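Alcohol dehydrogenase (Escherichia coli, PDB 5VM2) is of unknown specificity but probably oxidises or reduces a CH-OH group with NAD or NADP, as in other zinc-containing alcohol dehydrogenases. Local coordinates at residues I240-A245 with K263-G268; K171-G176 with E195-D200; M1-A6 with I17-P22; L30-Y35 with T126-H131. One frame throughout, in Å; residues are numbered along the deposited sequence.

Contact 1: I240-A245 with K263-G268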
loop_
_atom_site.group_PDB
_atom_site.type_symbol
_atom_site.label_atom_id
_atom_site.label_comp_id
_atom_site.label_asym_id
_atom_site.label_seq_id
_atom_site.Cartn_x
_atom_site.Cartn_y
_atom_site.Cartn_z
ATOM N N ILE A 240 0.333 2.556 20.971
ATOM C CA ILE A 240 -0.079 2.904 19.617
ATOM C C ILE A 240 -1.076 1.859 19.152
ATOM O O ILE A 240 -0.826 0.660 19.298
ATOM C CB ILE A 240 1.116 2.959 18.642
ATOM C CG1 ILE A 240 2.200 3.928 19.133
ATOM C CG2 ILE A 240 0.640 3.344 17.260
ATOM C CD1 ILE A 240 3.584 3.631 18.564
ATOM N N VAL A 241 -2.201 2.304 18.605
ATOM C CA VAL A 241 -3.154 1.418 17.950
ATOM C C VAL A 241 -3.206 1.816 16.486
ATOM O O VAL A 241 -3.490 2.979 16.164
ATOM C CB VAL A 241 -4.551 1.489 18.580
ATOM C CG1 VAL A 241 -5.481 0.493 17.888
ATOM C CG2 VAL A 241 -4.487 1.214 20.075
ATOM N N PHE A 242 -2.918 0.865 15.609
ATOM C CA PHE A 242 -3.049 1.061 14.176
ATOM C C PHE A 242 -4.375 0.470 13.721
ATOM O O PHE A 242 -4.677 -0.691 14.018
ATOM C CB PHE A 242 -1.902 0.393 13.416
ATOM C CG PHE A 242 -0.564 1.009 13.668
ATOM C CD1 PHE A 242 0.241 0.546 14.701
ATOM C CD2 PHE A 242 -0.109 2.047 12.876
ATOM C CE1 PHE A 242 1.490 1.111 14.937
ATOM C CE2 PHE A 242 1.132 2.621 13.108
ATOM C CZ PHE A 242 1.933 2.150 14.141
ATOM N N GLU A 243 -5.163 1.270 13.012
ATOM C CA GLU A 243 -6.362 0.793 12.338
ATOM C C GLU A 243 -6.040 0.659 10.854
ATOM O O GLU A 243 -5.717 1.651 10.193
ATOM C CB GLU A 243 -7.536 1.743 12.568
ATOM C CG GLU A 243 -8.894 1.117 12.321
ATOM C CD GLU A 243 -9.187 0.935 10.847
ATOM O OE1 GLU A 243 -9.786 -0.097 10.485
ATOM O OE2 GLU A 243 -8.812 1.822 10.050
ATOM N N THR A 244 -6.108 -0.569 10.336
ATOM C CA THR A 244 -5.627 -0.856 8.992
ATOM C C THR A 244 -6.646 -1.541 8.095
ATOM O O THR A 244 -6.408 -1.622 6.885
ATOM C CB THR A 244 -4.363 -1.732 9.043
ATOM O OG1 THR A 244 -4.722 -3.063 9.435
ATOM C CG2 THR A 244 -3.351 -1.177 10.032
ATOM N N ALA A 245 -7.758 -2.038 8.636
ATOM C CA ALA A 245 -8.750 -2.725 7.820
ATOM C C ALA A 245 -9.722 -1.770 7.142
ATOM O O ALA A 245 -10.390 -2.168 6.182
ATOM C CB ALA A 245 -9.532 -3.729 8.672
ATOM N N LYS A 263 -1.468 6.990 20.955
ATOM C CA LYS A 263 -1.778 7.367 19.582
ATOM C C LYS A 263 -2.662 6.327 18.915
ATOM O O LYS A 263 -2.431 5.123 19.051
ATOM C CB LYS A 263 -0.513 7.521 18.742
ATOM C CG LYS A 263 0.369 8.690 19.109
ATOM C CD LYS A 263 1.729 8.517 18.455
ATOM C CE LYS A 263 2.655 9.683 18.763
ATOM N NZ LYS A 263 4.041 9.381 18.326
ATOM N N ILE A 264 -3.659 6.808 18.172
ATOM C CA ILE A 264 -4.417 6.001 17.221
ATOM C C ILE A 264 -4.022 6.452 15.818
ATOM O O ILE A 264 -4.103 7.643 15.500
ATOM C CB ILE A 264 -5.934 6.146 17.430
ATOM C CG1 ILE A 264 -6.336 5.622 18.816
ATOM C CG2 ILE A 264 -6.687 5.412 16.326
ATOM C CD1 ILE A 264 -7.727 6.023 19.243
ATOM N N MET A 265 -3.576 5.512 14.990
ATOM C CA MET A 265 -3.217 5.794 13.607
ATOM C C MET A 265 -4.239 5.135 12.696
ATOM O O MET A 265 -4.470 3.927 12.796
ATOM C CB MET A 265 -1.822 5.265 13.268
ATOM C CG MET A 265 -0.757 5.507 14.320
ATOM S SD MET A 265 -0.394 7.242 14.578
ATOM C CE MET A 265 0.157 7.771 12.952
ATOM N N ILE A 266 -4.833 5.921 11.812
ATOM C CA ILE A 266 -5.790 5.424 10.835
ATOM C C ILE A 266 -5.046 5.310 9.511
ATOM O O ILE A 266 -4.792 6.311 8.831
ATOM C CB ILE A 266 -7.012 6.333 10.732
ATOM C CG1 ILE A 266 -7.729 6.371 12.079
ATOM C CG2 ILE A 266 -7.931 5.862 9.629
ATOM C CD1 ILE A 266 -8.770 7.431 12.156
ATOM N N VAL A 267 -4.694 4.081 9.147
ATOM C CA VAL A 267 -3.862 3.827 7.976
ATOM C C VAL A 267 -4.811 3.688 6.789
ATOM O O VAL A 267 -5.252 2.595 6.437
ATOM C CB VAL A 267 -2.970 2.609 8.169
ATOM C CG1 VAL A 267 -2.251 2.273 6.878
ATOM C CG2 VAL A 267 -1.973 2.884 9.285
ATOM N N GLY A 268 -5.146 4.829 6.189
ATOM C CA GLY A 268 -5.942 4.870 4.981
ATOM C C GLY A 268 -7.440 4.779 5.223
ATOM O O GLY A 268 -7.922 4.495 6.321
HETATM O O HOH W 1 -7.936 2.238 7.546
#
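Met265 O takes the N-H of Glu243, 2.8 Å from its N and almost straight at 179°, and also lies 3.5 Å from Phe242 CA in a weaker CA-H...O contact. Three more backbone bonds continue this parallel pairing: Val241 N to Lys263 O, Met265 N to Val241 O, and Val267 N to Glu243 O.

Ile240, Phe242 and Met265 put an apolar surface under helices 145-163 and 179-190, with Lys263 at its margin, its NZ on Ala164 O. With Phe242 CG anti to its carbonyl carbon (chi1 -66°), the ring lies alongside Met265, pointing the same way, and CE2 comes 3.7 Å from Met265 CG. Val267 CG2 reaches the ring edge, 4.1 Å from CD2. Phe242 meets Ala160 and Thr184 of those helices, and Met265 reaches Val290 of strand 286-290. Just past the strand end, Thr244 OG1 bonds Leu175 O.

On the other face, a water lies 2.7 Å from Glu243 OE2 and 2.6 Å from Gly268 O and may link them, though it has more acceptors in reach than protons. Glu243 OE1 bonds Thr250 OG1 and, more weakly, Gly246 N and Ser247 N; several donors round one oxygen would be consistent with an ionised carboxylate.

Contact 2: K171-G176 with E195-D200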
loop_
_atom_site.group_PDB
_atom_site.type_symbol
_atom_site.label_atom_id
_atom_site.label_comp_id
_atom_site.label_asym_id
_atom_site.label_seq_id
_atom_site.Cartn_x
_atom_site.Cartn_y
_atom_site.Cartn_z
ATOM N N LYS A 171 4.049 -0.643 23.369
ATOM C CA LYS A 171 3.179 -1.776 23.090
ATOM C C LYS A 171 2.220 -1.389 21.979
ATOM O O LYS A 171 1.611 -0.318 22.027
ATOM C CB LYS A 171 2.405 -2.194 24.338
ATOM C CG LYS A 171 3.280 -2.687 25.466
ATOM C CD LYS A 171 2.445 -3.323 26.564
ATOM C CE LYS A 171 1.777 -4.594 26.076
ATOM N NZ LYS A 171 2.743 -5.719 25.918
ATOM N N ILE A 172 2.073 -2.266 20.988
ATOM C CA ILE A 172 1.380 -1.930 19.751
ATOM C C ILE A 172 0.249 -2.923 19.511
ATOM O O ILE A 172 0.408 -4.133 19.718
ATOM C CB ILE A 172 2.370 -1.902 18.568
ATOM C CG1 ILE A 172 3.379 -0.768 18.783
ATOM C CG2 ILE A 172 1.644 -1.725 17.236
ATOM C CD1 ILE A 172 4.250 -0.493 17.605
ATOM N N ILE A 173 -0.902 -2.396 19.096
ATOM C CA ILE A 173 -2.035 -3.190 18.640
ATOM C C ILE A 173 -2.312 -2.800 17.200
ATOM O O ILE A 173 -2.483 -1.613 16.896
ATOM C CB ILE A 173 -3.285 -2.969 19.503
ATOM C CG1 ILE A 173 -3.040 -3.424 20.942
ATOM C CG2 ILE A 173 -4.465 -3.717 18.900
ATOM C CD1 ILE A 173 -4.179 -3.090 21.883
ATOM N N ILE A 174 -2.353 -3.788 16.317
ATOM C CA ILE A 174 -2.678 -3.580 14.915
ATOM C C ILE A 174 -4.033 -4.222 14.650
ATOM O O ILE A 174 -4.190 -5.443 14.782
ATOM C CB ILE A 174 -1.591 -4.159 14.001
ATOM C CG1 ILE A 174 -0.290 -3.374 14.210
ATOM C CG2 ILE A 174 -2.032 -4.110 12.547
ATOM C CD1 ILE A 174 0.872 -3.937 13.483
ATOM N N LEU A 175 -5.017 -3.398 14.297
ATOM C CA LEU A 175 -6.351 -3.883 13.961
ATOM C C LEU A 175 -6.389 -4.156 12.462
ATOM O O LEU A 175 -6.401 -3.225 11.649
ATOM C CB LEU A 175 -7.415 -2.871 14.374
ATOM C CG LEU A 175 -7.442 -2.495 15.860
ATOM C CD1 LEU A 175 -8.553 -1.488 16.133
ATOM C CD2 LEU A 175 -7.600 -3.725 16.741
ATOM N N GLY A 176 -6.379 -5.434 12.096
ATOM C CA GLY A 176 -6.374 -5.811 10.698
ATOM C C GLY A 176 -5.096 -6.522 10.312
ATOM O O GLY A 176 -3.995 -6.011 10.538
ATOM N N GLU A 195 6.464 -5.847 21.396
ATOM C CA GLU A 195 5.165 -6.345 21.850
ATOM C C GLU A 195 4.122 -5.821 20.873
ATOM O O GLU A 195 3.750 -4.644 20.923
ATOM C CB GLU A 195 4.866 -5.913 23.286
ATOM C CG GLU A 195 5.925 -6.312 24.300
ATOM C CD GLU A 195 5.841 -7.774 24.686
ATOM O OE1 GLU A 195 4.714 -8.314 24.737
ATOM O OE2 GLU A 195 6.902 -8.384 24.931
ATOM N N ILE A 196 3.669 -6.689 19.971
ATOM C CA ILE A 196 2.741 -6.325 18.909
ATOM C C ILE A 196 1.608 -7.336 18.904
ATOM O O ILE A 196 1.834 -8.516 18.624
ATOM C CB ILE A 196 3.418 -6.299 17.526
ATOM C CG1 ILE A 196 4.744 -5.538 17.571
ATOM C CG2 ILE A 196 2.487 -5.691 16.500
ATOM C CD1 ILE A 196 5.487 -5.557 16.243
ATOM N N ALA A 197 0.394 -6.871 19.175
ATOM C CA ALA A 197 -0.801 -7.693 19.054
ATOM C C ALA A 197 -1.495 -7.363 17.740
ATOM O O ALA A 197 -1.589 -6.195 17.356
ATOM C CB ALA A 197 -1.753 -7.462 20.230
ATOM N N VAL A 198 -1.955 -8.396 17.038
ATOM C CA VAL A 198 -2.621 -8.237 15.750
ATOM C C VAL A 198 -3.994 -8.888 15.831
ATOM O O VAL A 198 -4.114 -10.047 16.250
ATOM C CB VAL A 198 -1.797 -8.843 14.600
ATOM C CG1 VAL A 198 -2.583 -8.780 13.300
ATOM C CG2 VAL A 198 -0.464 -8.121 14.462
ATOM N N VAL A 199 -5.020 -8.147 15.421
ATOM C CA VAL A 199 -6.415 -8.553 15.534
ATOM C C VAL A 199 -7.002 -8.667 14.135
ATOM O O VAL A 199 -6.882 -7.735 13.331
ATOM C CB VAL A 199 -7.226 -7.545 16.369
ATOM C CG1 VAL A 199 -8.665 -8.006 16.517
ATOM C CG2 VAL A 199 -6.574 -7.321 17.729
ATOM N N ASP A 200 -7.649 -9.795 13.854
ATOM C CA ASP A 200 -8.432 -9.944 12.632
ATOM C C ASP A 200 -9.525 -10.974 12.896
ATOM O O ASP A 200 -9.736 -11.399 14.036
ATOM C CB ASP A 200 -7.543 -10.335 11.443
ATOM C CG ASP A 200 -8.260 -10.194 10.111
ATOM O OD1 ASP A 200 -7.815 -9.385 9.271
ATOM O OD2 ASP A 200 -9.282 -10.883 9.913
#
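Ile172, Ile174 and Ile196 lie side by side on one face of two parallel strands, all pointing the same way. Ile196 CG2 rests against both of the others, 3.8 Å from Ile174 CD1 and 4.1 Å from Ile172 CG2. In all three isoleucines CG1 is anti to the carbonyl carbon (chi1 of Ile174 is -65°), which leaves CG2 beside the carbonyl carbon. These side chains meet Leu185 and Cys188 of helix 179-190. Branching at CB suits such places, because it favours the extended backbone.

The opposite face carries Ile173, Leu175, Ala197 and Val199. Leu175 and Val199 run alongside each other, CD2 of the leucine 3.9 Å from CB of the valine, while small Ala197 leaves room for Phe232 of helix 225-232. At the Lys171 and Glu195 end, Lys171 folds back through bends at chi3 and chi4, bringing NZ to 3.5 Å from Glu195 OE1 in a long salt bridge; the lysine also makes a cation-pi contact with Phe232.

Five backbone bonds join the strands, ending with Gly176 N to Val199 O at 2.7 Å. Gly176 has backbone angles at which a CB would strike the preceding carbonyl oxygen. Beyond it, Asp200 OD2 accepts from Leu202 N and OD1 from Ala177 N. Strand 171-175, helix 179-190 and strand 195-200 form the right-handed beta-alpha-beta unit of a Rossmann fold, with Gly176 opening a probable GxGxxG dinucleotide-binding turn.

Contact 3: M1-A6 with I17-P22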
loop_
_atom_site.group_PDB
_atom_site.type_symbol
_atom_site.label_atom_id
_atom_site.label_comp_id
_atom_site.label_asym_id
_atom_site.label_seq_id
_atom_site.Cartn_x
_atom_site.Cartn_y
_atom_site.Cartn_z
ATOM N N MET A 1 7.944 -3.907 -29.162
ATOM C CA MET A 1 7.668 -3.121 -30.357
ATOM C C MET A 1 6.277 -2.493 -30.285
ATOM O O MET A 1 6.036 -1.427 -30.853
ATOM C CB MET A 1 7.798 -3.991 -31.611
ATOM C CG MET A 1 7.487 -3.264 -32.911
ATOM S SD MET A 1 7.128 -4.389 -34.271
ATOM C CE MET A 1 6.650 -3.232 -35.551
ATOM N N LYS A 2 5.386 -3.174 -29.573
ATOM C CA LYS A 2 4.018 -2.721 -29.389
ATOM C C LYS A 2 3.671 -2.704 -27.905
ATOM O O LYS A 2 4.350 -3.322 -27.084
ATOM C CB LYS A 2 3.045 -3.626 -30.147
ATOM C CG LYS A 2 1.580 -3.291 -29.921
ATOM C CD LYS A 2 0.768 -4.539 -29.619
ATOM C CE LYS A 2 -0.713 -4.219 -29.496
ATOM N NZ LYS A 2 -1.376 -5.047 -28.451
ATOM N N ASN A 3 2.605 -1.987 -27.574
ATOM C CA ASN A 3 2.133 -1.854 -26.207
ATOM C C ASN A 3 0.653 -2.211 -26.126
ATOM O O ASN A 3 -0.044 -2.329 -27.138
ATOM C CB ASN A 3 2.369 -0.422 -25.701
ATOM C CG ASN A 3 2.308 -0.310 -24.196
ATOM O OD1 ASN A 3 2.384 -1.309 -23.483
ATOM N ND2 ASN A 3 2.171 0.914 -23.702
ATOM N N SER A 4 0.181 -2.394 -24.895
ATOM C CA SER A 4 -1.235 -2.563 -24.612
ATOM C C SER A 4 -1.480 -2.125 -23.176
ATOM O O SER A 4 -0.546 -1.991 -22.382
ATOM C CB SER A 4 -1.694 -4.011 -24.827
ATOM O OG SER A 4 -1.285 -4.847 -23.757
ATOM N N LYS A 5 -2.747 -1.876 -22.852
ATOM C CA LYS A 5 -3.131 -1.543 -21.489
ATOM C C LYS A 5 -4.423 -2.258 -21.140
ATOM O O LYS A 5 -5.278 -2.485 -22.000
ATOM C CB LYS A 5 -3.339 -0.032 -21.267
ATOM C CG LYS A 5 -2.494 0.890 -22.113
ATOM C CD LYS A 5 -2.965 2.342 -21.996
ATOM C CE LYS A 5 -4.265 2.589 -22.749
ATOM N NZ LYS A 5 -4.612 4.040 -22.832
ATOM N N ALA A 6 -4.560 -2.599 -19.863
ATOM C CA ALA A 6 -5.816 -3.094 -19.318
ATOM C C ALA A 6 -6.655 -1.901 -18.876
ATOM O O ALA A 6 -6.205 -1.084 -18.065
ATOM C CB ALA A 6 -5.569 -4.045 -18.150
ATOM N N ILE A 17 -6.634 -3.362 -24.486
ATOM C CA ILE A 17 -6.697 -2.728 -25.794
ATOM C C ILE A 17 -5.292 -2.310 -26.200
ATOM O O ILE A 17 -4.376 -2.229 -25.379
ATOM C CB ILE A 17 -7.652 -1.519 -25.809
ATOM C CG1 ILE A 17 -7.218 -0.483 -24.766
ATOM C CG2 ILE A 17 -9.084 -1.969 -25.563
ATOM C CD1 ILE A 17 -8.166 0.693 -24.645
ATOM N N SER A 18 -5.128 -2.041 -27.490
ATOM C CA SER A 18 -3.834 -1.603 -27.982
ATOM C C SER A 18 -3.492 -0.220 -27.434
ATOM O O SER A 18 -4.362 0.573 -27.062
ATOM C CB SER A 18 -3.813 -1.584 -29.511
ATOM O OG SER A 18 -2.482 -1.665 -29.996
ATOM N N ALA A 19 -2.193 0.055 -27.375
ATOM C CA ALA A 19 -1.701 1.344 -26.918
ATOM C C ALA A 19 -0.343 1.591 -27.546
ATOM O O ALA A 19 0.374 0.650 -27.897
ATOM C CB ALA A 19 -1.593 1.407 -25.393
ATOM N N GLU A 20 -0.003 2.863 -27.694
ATOM C CA GLU A 20 1.293 3.224 -28.239
ATOM C C GLU A 20 2.347 3.183 -27.144
ATOM O O GLU A 20 2.051 3.363 -25.959
ATOM C CB GLU A 20 1.243 4.612 -28.877
ATOM C CG GLU A 20 0.411 4.666 -30.148
ATOM C CD GLU A 20 1.132 5.353 -31.284
ATOM O OE1 GLU A 20 2.337 5.644 -31.130
ATOM O OE2 GLU A 20 0.497 5.599 -32.333
ATOM N N ILE A 21 3.586 2.923 -27.547
ATOM C CA ILE A 21 4.695 2.916 -26.599
ATOM C C ILE A 21 5.024 4.364 -26.262
ATOM O O ILE A 21 5.346 5.153 -27.164
ATOM C CB ILE A 21 5.917 2.172 -27.158
ATOM C CG1 ILE A 21 5.557 0.714 -27.448
ATOM C CG2 ILE A 21 7.076 2.250 -26.176
ATOM C CD1 ILE A 21 6.755 -0.188 -27.666
ATOM N N PRO A 22 4.948 4.762 -24.994
ATOM C CA PRO A 22 5.207 6.161 -24.650
ATOM C C PRO A 22 6.658 6.530 -24.906
ATOM O O PRO A 22 7.555 5.684 -24.893
ATOM C CB PRO A 22 4.869 6.236 -23.156
ATOM C CG PRO A 22 4.170 4.945 -22.827
ATOM C CD PRO A 22 4.677 3.940 -23.806
#
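Lys5 and Ala19 make the tight part of this antiparallel pairing: Lys5 CG lies only 3.4 Å from Ala19 CB, closer than ordinary van der Waals contact. The small methyl of the alanine lets the lysine chain pass over it, CD and CE following at slightly greater distance, before NZ forms a salt bridge with Glu60. Beside them the backbones of Lys5 and Ile17 bond both ways, each N 3.0 Å from the other residue's O.

Toward the N terminus the pairing slackens. Ala19 N reaches Asn3 O at 3.2 Å, but from 61° above the carbonyl plane, and the return bond from Asn3 N to Ala19 O is weak. The side chain of Asn3 compensates in part: with CG anti to the backbone N (chi1 -162°), ND2 gives a weak but straight bond to Glu20 O at 3.3 Å, and it also donates to Tyr128 O. Ile21 lays CG1 against Asn3 CB, 3.8 Å away.

The solvent side holds Lys2 and Ser18, both exposed, where Lys2 CE comes close to Ser18 OG without a bond. Long, flexible lysine and small, polar serine suit such a surface.

Strands 3-10 and 13-19 form a beta hairpin whose first strand lies against the loop before strand 128-132: Ser4 O accepts a hydrogen bond from Thr126 OG1, and Ala6 pairs through its backbone with Leu125. Ile21 and Pro22 touch Tyr128, and Ser4 OG bonds Tyr321 OH beyond strand 315-320.

Contact 4: L30-Y35 with T126-H131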
loop_
_atom_site.group_PDB
_atom_site.type_symbol
_atom_site.label_atom_id
_atom_site.label_comp_id
_atom_site.label_asym_id
_atom_site.label_seq_id
_atom_site.Cartn_x
_atom_site.Cartn_y
_atom_site.Cartn_z
ATOM N N LEU A 30 11.837 4.983 -19.338
ATOM C CA LEU A 30 10.855 4.101 -19.952
ATOM C C LEU A 30 11.118 2.692 -19.446
ATOM O O LEU A 30 12.202 2.142 -19.668
ATOM C CB LEU A 30 10.927 4.149 -21.479
ATOM C CG LEU A 30 10.054 3.109 -22.191
ATOM C CD1 LEU A 30 8.603 3.570 -22.265
ATOM C CD2 LEU A 30 10.596 2.788 -23.580
ATOM N N ILE A 31 10.134 2.110 -18.768
ATOM C CA ILE A 31 10.205 0.838 -18.065
ATOM C C ILE A 31 9.333 -0.188 -18.776
ATOM O O ILE A 31 8.274 0.142 -19.320
ATOM C CB ILE A 31 9.791 0.986 -16.584
ATOM C CG1 ILE A 31 8.303 1.313 -16.459
ATOM C CG2 ILE A 31 10.624 2.070 -15.901
ATOM C CD1 ILE A 31 7.403 0.137 -16.731
ATOM N N LYS A 32 9.783 -1.430 -18.890
ATOM C CA LYS A 32 8.920 -2.538 -19.275
ATOM C C LYS A 32 8.350 -3.140 -17.996
ATOM O O LYS A 32 9.092 -3.723 -17.197
ATOM C CB LYS A 32 9.699 -3.572 -20.082
ATOM C CG LYS A 32 8.838 -4.617 -20.765
ATOM C CD LYS A 32 9.668 -5.473 -21.713
ATOM C CE LYS A 32 8.786 -6.258 -22.669
ATOM N NZ LYS A 32 7.884 -7.196 -21.944
ATOM N N VAL A 33 7.042 -2.983 -17.791
ATOM C CA VAL A 33 6.414 -3.455 -16.561
ATOM C C VAL A 33 6.463 -4.974 -16.514
ATOM O O VAL A 33 6.172 -5.655 -17.507
ATOM C CB VAL A 33 4.968 -2.953 -16.455
ATOM C CG1 VAL A 33 4.456 -3.127 -15.036
ATOM C CG2 VAL A 33 4.875 -1.501 -16.871
ATOM N N GLU A 34 6.823 -5.512 -15.352
ATOM C CA GLU A 34 6.891 -6.951 -15.132
ATOM C C GLU A 34 5.868 -7.450 -14.130
ATOM O O GLU A 34 5.329 -8.545 -14.302
ATOM C CB GLU A 34 8.292 -7.346 -14.657
ATOM C CG GLU A 34 9.408 -6.814 -15.533
ATOM C CD GLU A 34 10.749 -7.409 -15.173
ATOM O OE1 GLU A 34 10.768 -8.408 -14.424
ATOM O OE2 GLU A 34 11.780 -6.880 -15.637
ATOM N N TYR A 35 5.588 -6.676 -13.081
ATOM C CA TYR A 35 4.593 -7.057 -12.093
ATOM C C TYR A 35 3.786 -5.832 -11.698
ATOM O O TYR A 35 4.298 -4.709 -11.681
ATOM C CB TYR A 35 5.237 -7.696 -10.850
ATOM C CG TYR A 35 5.785 -9.080 -11.101
ATOM C CD1 TYR A 35 4.981 -10.205 -10.957
ATOM C CD2 TYR A 35 7.103 -9.264 -11.499
ATOM C CE1 TYR A 35 5.477 -11.475 -11.193
ATOM C CE2 TYR A 35 7.608 -10.531 -11.740
ATOM C CZ TYR A 35 6.792 -11.631 -11.586
ATOM O OH TYR A 35 7.289 -12.892 -11.823
ATOM N N THR A 126 0.096 -2.234 -17.963
ATOM C CA THR A 126 0.493 -1.991 -19.343
ATOM C C THR A 126 1.883 -2.578 -19.516
ATOM O O THR A 126 2.580 -2.849 -18.536
ATOM C CB THR A 126 0.477 -0.493 -19.687
ATOM O OG1 THR A 126 0.878 -0.296 -21.052
ATOM C CG2 THR A 126 1.412 0.272 -18.769
ATOM N N HIS A 127 2.276 -2.797 -20.772
ATOM C CA HIS A 127 3.601 -3.355 -21.015
ATOM C C HIS A 127 4.696 -2.310 -20.848
ATOM O O HIS A 127 5.800 -2.646 -20.406
ATOM C CB HIS A 127 3.677 -3.976 -22.413
ATOM C CG HIS A 127 2.947 -5.276 -22.538
ATOM N ND1 HIS A 127 3.385 -6.437 -21.938
ATOM C CD2 HIS A 127 1.808 -5.600 -23.197
ATOM C CE1 HIS A 127 2.546 -7.420 -22.217
ATOM N NE2 HIS A 127 1.581 -6.938 -22.980
ATOM N N TYR A 128 4.408 -1.052 -21.173
ATOM C CA TYR A 128 5.403 0.011 -21.169
ATOM C C TYR A 128 4.802 1.268 -20.563
ATOM O O TYR A 128 3.679 1.651 -20.903
ATOM C CB TYR A 128 5.900 0.317 -22.590
ATOM C CG TYR A 128 6.660 -0.815 -23.242
ATOM C CD1 TYR A 128 8.028 -0.954 -23.053
ATOM C CD2 TYR A 128 6.009 -1.749 -24.036
ATOM C CE1 TYR A 128 8.730 -1.994 -23.643
ATOM C CE2 TYR A 128 6.703 -2.795 -24.630
ATOM C CZ TYR A 128 8.063 -2.910 -24.429
ATOM O OH TYR A 128 8.762 -3.943 -25.013
ATOM N N LEU A 129 5.559 1.913 -19.677
ATOM C CA LEU A 129 5.140 3.190 -19.116
ATOM C C LEU A 129 6.367 4.049 -18.840
ATOM O O LEU A 129 7.492 3.552 -18.741
ATOM C CB LEU A 129 4.302 3.005 -17.839
ATOM C CG LEU A 129 4.888 2.367 -16.574
ATOM C CD1 LEU A 129 5.682 3.365 -15.730
ATOM C CD2 LEU A 129 3.773 1.761 -15.736
ATOM N N CYS A 130 6.129 5.350 -18.705
ATOM C CA CYS A 130 7.170 6.319 -18.403
ATOM C C CYS A 130 6.957 6.887 -17.008
ATOM O O CYS A 130 5.817 7.080 -16.574
ATOM C CB CYS A 130 7.186 7.449 -19.431
ATOM S SG CYS A 130 7.614 6.899 -21.094
ATOM N N HIS A 131 8.059 7.154 -16.309
ATOM C CA HIS A 131 7.986 7.682 -14.959
ATOM C C HIS A 131 9.154 8.629 -14.741
ATOM O O HIS A 131 10.241 8.391 -15.287
ATOM C CB HIS A 131 8.012 6.569 -13.904
ATOM C CG HIS A 131 7.364 6.953 -12.610
ATOM N ND1 HIS A 131 6.052 7.368 -12.531
ATOM C CD2 HIS A 131 7.850 6.999 -11.347
ATOM C CE1 HIS A 131 5.756 7.648 -11.274
ATOM N NE2 HIS A 131 6.830 7.431 -10.535
#
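Ile31 and Leu129 form a hydrogen-bonded antiparallel pair: Ile31 N reaches Leu129 O at 3.0 Å with an N-H...O angle of 178°, while Leu129 N to Ile31 O is longer at 3.3 Å. Their side chains are tightly packed, with Ile31 CD1 3.4 Å from Leu129 CG. Ile31 CG1 and Leu129 CG each stand between the backbone N and carbonyl carbon (chi1 of Ile31 is 68°), which brings the branches together. Val33 crosses Leu129 at about a right angle, its CG2 3.6 Å from CD2.

On the other face the aliphatic chain of Lys32 runs obliquely to the Tyr128 ring, with CE 3.3 Å from OH; a long methylene chain suits this partly exposed place. Leu30 CD1 meets Cys130 SG at 3.7 Å.

Further along, Val33 N donates to His127 O, approaching from 43° above the carbonyl plane, as the pairing leaves regular strand geometry. Val33 also buries Thr126 O, which has no polar partner. The next shell holds this end: Val33 and His127 both pack on Ile345, and the His127 ring meets Tyr321 edge-to-face.

Strand 28-37 also pairs with strand 67-74, where Glu34 and Tyr35 oppose Ala68 in a classic beta bulge. These antiparallel strands belong to the GroES-like domain of zinc-containing alcohol dehydrogenases.

In the fold
From the N terminus, contact 3 comes first and closes a short hairpin at the edge of the protein. Contact 4 follows, closing a 90-residue loop that includes the four zinc-binding cysteines and two of the magnesium ligands, His65 and Glu66. The chain then enters the Rossmann-type part, probably the nucleotide-binding one, where contact 2 closes a crossover through helix 179-190 and contact 1 a later one through helix 248-253. All four lie in series, without nesting or crossing. Contacts 3 and 4 touch, tying the hairpin to the GroES-like domain; contacts 1 and 2 meet in one parallel sheet. The two groups occupy opposite sides of the chain's centre, contacts 1 and 4 being about 33 Å apart between centres.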